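Local coordinates for biogenic amine-binding protein (Rhodnius prolixus, PDB 4GE1) that binds biogenic amines such as tryptamine inside its lipocalin barrel, and probably sequesters serotonin and norepinephrine in the saliva of a blood-feeding insect, at residues 45-49 with 184-188; 73-77 with 192-196. One frame throughout, in Å; residues are numbered along the deposited sequence.

Interaction 1 (45-49 with 184-188); sequences KFLHQ and LQKLL
L47 and L188 meet at the middle of this contact between strand and helix. Packing between apolar side chains makes up the centre of it. L47 CD2 lies 3.9 Å from L188 CD2, and the two side chains cross at about a right angle. The same methyl of L47 reaches in over the first turn of the segment, 4.2 Å from L184 CB. L188 has CG anti to its backbone N (chi1 -172°). This turns its two methyls to the strand.

Mixed contacts flank this centre. L188 CD1 also sits 3.7 Å from the carbonyl oxygen L47 O. Q49 passes slantwise over L188, with its CG 3.6 Å from L188 CD1. The amide end follows, and Q49 OE1 comes to 3.7 Å from L188 CD2. At the other end L184 CD1 packs on the aliphatic part of K45, 4.0 Å from K45 CG. The K45 chain is extended, and its NZ goes on to a salt bridge with D181 and a hydrogen bond to Y25.

F46 and H48 point to the other side of the strand, toward the barrel interior, where both meet W24.

The segments run at 32° to each other, their axes 8.8 Å apart. Helix 181-189 lies on the outer wall of the lipocalin barrel. Strand 43-50 pairs with 23-31 and 55-64, and L184 also touches V59 and S61 of the latter.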
# COMPACT_ATOMS: atom_id res chain seq x y z
N LYS A 45 -8.05 -1.18 2.09
CA LYS A 45 -7.58 -1.14 3.46
C LYS A 45 -6.57 -2.26 3.59
O LYS A 45 -6.75 -3.33 2.99
CB LYS A 45 -8.75 -1.36 4.44
CG LYS A 45 -8.33 -1.51 5.89
CD LYS A 45 -9.55 -1.61 6.81
CE LYS A 45 -9.13 -1.62 8.28
NZ LYS A 45 -10.32 -1.56 9.20
N PHE A 46 -5.50 -2.02 4.32
CA PHE A 46 -4.57 -3.12 4.58
C PHE A 46 -4.14 -3.24 6.02
O PHE A 46 -4.17 -2.28 6.79
CB PHE A 46 -3.41 -3.18 3.57
CG PHE A 46 -2.49 -1.98 3.55
CD1 PHE A 46 -1.22 -2.05 4.13
CD2 PHE A 46 -2.85 -0.81 2.89
CE1 PHE A 46 -0.34 -0.96 4.08
CE2 PHE A 46 -1.97 0.28 2.83
CZ PHE A 46 -0.72 0.20 3.44
N LEU A 47 -3.79 -4.47 6.39
CA LEU A 47 -3.42 -4.81 7.75
C LEU A 47 -2.01 -5.37 7.73
O LEU A 47 -1.70 -6.24 6.93
CB LEU A 47 -4.40 -5.86 8.29
CG LEU A 47 -4.50 -6.09 9.79
CD1 LEU A 47 -5.09 -4.86 10.45
CD2 LEU A 47 -5.36 -7.32 10.08
N HIS A 48 -1.15 -4.90 8.62
CA HIS A 48 0.20 -5.46 8.59
C HIS A 48 0.90 -5.62 9.94
O HIS A 48 0.50 -5.05 10.95
CB HIS A 48 1.08 -4.74 7.55
CG HIS A 48 1.24 -3.27 7.77
ND1 HIS A 48 1.79 -2.43 6.82
CD2 HIS A 48 0.94 -2.49 8.84
CE1 HIS A 48 1.81 -1.20 7.29
NE2 HIS A 48 1.30 -1.21 8.51
N GLN A 49 1.94 -6.45 9.94
CA GLN A 49 2.66 -6.74 11.17
C GLN A 49 4.12 -7.04 10.88
O GLN A 49 4.48 -7.46 9.78
CB GLN A 49 2.03 -7.95 11.86
CG GLN A 49 1.81 -9.11 10.91
CD GLN A 49 1.65 -10.46 11.60
OE1 GLN A 49 0.96 -10.59 12.62
NE2 GLN A 49 2.28 -11.48 11.02
N LEU A 184 -9.04 -9.98 6.16
CA LEU A 184 -7.76 -9.36 6.48
C LEU A 184 -7.14 -10.06 7.69
O LEU A 184 -5.99 -10.49 7.65
CB LEU A 184 -7.94 -7.86 6.77
CG LEU A 184 -8.19 -6.88 5.61
CD1 LEU A 184 -8.32 -5.47 6.15
CD2 LEU A 184 -7.07 -6.95 4.58
N GLN A 185 -7.92 -10.16 8.77
CA GLN A 185 -7.45 -10.79 10.01
C GLN A 185 -7.09 -12.26 9.77
O GLN A 185 -6.03 -12.73 10.19
CB GLN A 185 -8.50 -10.63 11.11
CG GLN A 185 -8.28 -11.50 12.35
CD GLN A 185 -7.14 -11.01 13.24
OE1 GLN A 185 -6.70 -9.86 13.14
NE2 GLN A 185 -6.66 -11.89 14.11
N LYS A 186 -7.96 -12.98 9.08
CA LYS A 186 -7.74 -14.39 8.79
C LYS A 186 -6.47 -14.65 7.97
O LYS A 186 -5.67 -15.53 8.30
CB LYS A 186 -8.96 -14.96 8.08
CG LYS A 186 -8.96 -16.47 7.93
CD LYS A 186 -10.20 -16.91 7.16
CE LYS A 186 -10.18 -16.36 5.74
NZ LYS A 186 -9.08 -16.94 4.94
N LEU A 187 -6.27 -13.90 6.88
CA LEU A 187 -5.11 -14.14 6.04
C LEU A 187 -3.81 -13.75 6.75
O LEU A 187 -2.77 -14.38 6.57
CB LEU A 187 -5.25 -13.43 4.68
CG LEU A 187 -6.27 -14.06 3.72
CD1 LEU A 187 -6.34 -13.30 2.41
CD2 LEU A 187 -5.93 -15.52 3.46
N LEU A 188 -3.89 -12.72 7.59
CA LEU A 188 -2.72 -12.28 8.33
C LEU A 188 -2.20 -13.39 9.24
O LEU A 188 -0.98 -13.54 9.41
CB LEU A 188 -3.05 -11.03 9.15
CG LEU A 188 -1.85 -10.35 9.82
CD1 LEU A 188 -1.16 -9.40 8.85
CD2 LEU A 188 -2.30 -9.61 11.07

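Interaction 2 (73-77 with 192-196); sequences DISFA and FPNYE. With TSS (2-(1H-indol-3-yl)ethanamine), chain E.
The F76 ring is the bump of this contact, and F192, Y195 and E196 form the hollow that takes it. F76 CG is anti to the carbonyl carbon (chi1 -55°), a setting that brings the ring out to the tail. Y195 CB sits over one face of the ring, 3.7 Å from its centroid and almost straight above its centre, a CH-pi contact. The Y195 ring then leads away. Its plane is at 20° to that of F76, but the two rings are slid apart and barely overlap. On the opposite face of F76 lies I74 CG2 from its own strand, toward the rim.

The far end of F76 pushes into F192. Its edge turns to the F192 face in an offset edge-to-face pair, with F76 CZ 3.9 Å from F192 CG. The planes stand at 65°. I74 CD1 approaches the far end of the same F192 ring, 3.5 Å from F192 CZ. E196 CG closes another flank, 4.0 Å from F76 CD2.

This aromatic cluster packs the C-terminal tail on the outside of the lipocalin barrel. On the inner side of the same strand, D73 OD2 accepts a hydrogen bond from tryptamine N1 at 2.7 Å. N93 and N62 also bond the D73 carboxylate, which probably holds it in position for the amine.

The tail is folded on itself. F192 O accepts from the backbone N of both Y195 and E196. F192 N bonds to E196 OE1 at 3.1 Å, from above the carboxylate plane. E196 OE2 forms a salt bridge with K57, while Y195 OH bonds to E105.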
# COMPACT_ATOMS: atom_id res chain seq x y z
N ASP A 73 -4.50 -9.25 -1.89
CA ASP A 73 -3.09 -9.53 -2.13
C ASP A 73 -2.29 -9.41 -0.84
O ASP A 73 -2.74 -8.81 0.14
CB ASP A 73 -2.49 -8.67 -3.27
CG ASP A 73 -2.61 -7.18 -3.03
OD1 ASP A 73 -3.62 -6.59 -3.47
OD2 ASP A 73 -1.67 -6.58 -2.45
N ILE A 74 -1.11 -10.01 -0.82
CA ILE A 74 -0.31 -10.03 0.39
C ILE A 74 1.15 -9.77 0.07
O ILE A 74 1.71 -10.41 -0.81
CB ILE A 74 -0.40 -11.39 1.12
CG1 ILE A 74 -1.87 -11.80 1.31
CG2 ILE A 74 0.35 -11.34 2.45
CD1 ILE A 74 -2.05 -13.23 1.82
N SER A 75 1.75 -8.84 0.80
CA SER A 75 3.17 -8.59 0.67
C SER A 75 3.94 -9.30 1.77
O SER A 75 3.59 -9.19 2.95
CB SER A 75 3.49 -7.10 0.71
OG SER A 75 2.95 -6.45 -0.41
N PHE A 76 4.99 -10.02 1.37
CA PHE A 76 5.88 -10.67 2.32
C PHE A 76 7.27 -10.06 2.17
O PHE A 76 7.79 -9.96 1.06
CB PHE A 76 5.99 -12.17 2.03
CG PHE A 76 4.68 -12.88 1.99
CD1 PHE A 76 3.92 -12.89 0.83
CD2 PHE A 76 4.21 -13.57 3.10
CE1 PHE A 76 2.70 -13.57 0.79
CE2 PHE A 76 3.01 -14.25 3.07
CZ PHE A 76 2.25 -14.25 1.91
N ALA A 77 7.86 -9.65 3.29
CA ALA A 77 9.23 -9.15 3.28
C ALA A 77 9.92 -9.54 4.57
O ALA A 77 9.30 -10.11 5.48
CB ALA A 77 9.25 -7.65 3.10
N PHE A 192 1.68 -19.32 5.17
CA PHE A 192 2.02 -19.42 3.75
C PHE A 192 3.46 -19.89 3.61
O PHE A 192 4.35 -19.08 3.37
CB PHE A 192 1.87 -18.05 3.06
CG PHE A 192 0.46 -17.55 3.00
CD1 PHE A 192 -0.32 -17.78 1.88
CD2 PHE A 192 -0.08 -16.82 4.05
CE1 PHE A 192 -1.62 -17.31 1.82
CE2 PHE A 192 -1.38 -16.35 3.99
CZ PHE A 192 -2.15 -16.60 2.88
N PRO A 193 3.68 -21.20 3.75
CA PRO A 193 5.06 -21.71 3.78
C PRO A 193 5.86 -21.44 2.50
O PRO A 193 7.08 -21.48 2.54
CB PRO A 193 4.88 -23.22 3.98
CG PRO A 193 3.45 -23.51 3.62
CD PRO A 193 2.69 -22.27 3.94
N ASN A 194 5.18 -21.17 1.40
CA ASN A 194 5.87 -20.96 0.12
C ASN A 194 6.45 -19.56 -0.05
O ASN A 194 7.24 -19.32 -0.96
CB ASN A 194 4.95 -21.29 -1.05
CG ASN A 194 4.71 -22.78 -1.20
OD1 ASN A 194 5.45 -23.60 -0.64
ND2 ASN A 194 3.68 -23.14 -1.95
N TYR A 195 6.06 -18.65 0.84
CA TYR A 195 6.50 -17.25 0.76
C TYR A 195 7.09 -16.81 2.09
O TYR A 195 7.82 -15.82 2.16
CB TYR A 195 5.33 -16.34 0.34
CG TYR A 195 4.72 -16.77 -0.97
CD1 TYR A 195 5.32 -16.45 -2.19
CD2 TYR A 195 3.55 -17.53 -1.00
CE1 TYR A 195 4.77 -16.86 -3.39
CE2 TYR A 195 2.99 -17.94 -2.20
CZ TYR A 195 3.61 -17.60 -3.39
OH TYR A 195 3.05 -18.01 -4.58
N GLU A 196 6.76 -17.54 3.14
CA GLU A 196 7.26 -17.23 4.48
C GLU A 196 8.57 -17.95 4.74
O GLU A 196 8.76 -18.58 5.78
CB GLU A 196 6.22 -17.56 5.55
CG GLU A 196 5.08 -16.55 5.56
CD GLU A 196 3.93 -16.94 6.47
OE1 GLU A 196 3.93 -18.09 6.97
OE2 GLU A 196 3.04 -16.08 6.68
N1 TSS E . -1.36 -3.92 -2.54
CA TSS E . -0.52 -3.62 -3.68
CB TSS E . -0.15 -2.18 -3.88
CG TSS E . 0.13 -1.35 -2.67
CD1 TSS E . -0.66 -0.32 -2.18
NE1 TSS E . -0.07 0.20 -1.08
CE2 TSS E . 1.09 -0.49 -0.82
CD2 TSS E . 1.25 -1.45 -1.79
CZ2 TSS E . 2.06 -0.35 0.22
CH2 TSS E . 3.18 -1.19 0.24
CZ3 TSS E . 3.33 -2.16 -0.75
CE3 TSS E . 2.37 -2.30 -1.76

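How the interactions relate
From the N terminus the chain passes strand 23-31 and then lays down strand 43-50 and, later, strand 69-78, all in one antiparallel sheet. It completes the barrel before reaching helix 181-189, which returns to strand 43-50 and closes the loop of interaction 1. The tail after the helix then reaches strand 69-78 and closes interaction 2. The segments alternate along the chain, so the two loops cross and neither nests in the other. Their centres are about 12 Å apart. They touch where L187 O meets F192 CE2 at 3.5 Å. K57 of strand 55-64, which runs between the two strands, bonds to both L188 O and E196. Together the contacts tie helix and tail to the barrel wall.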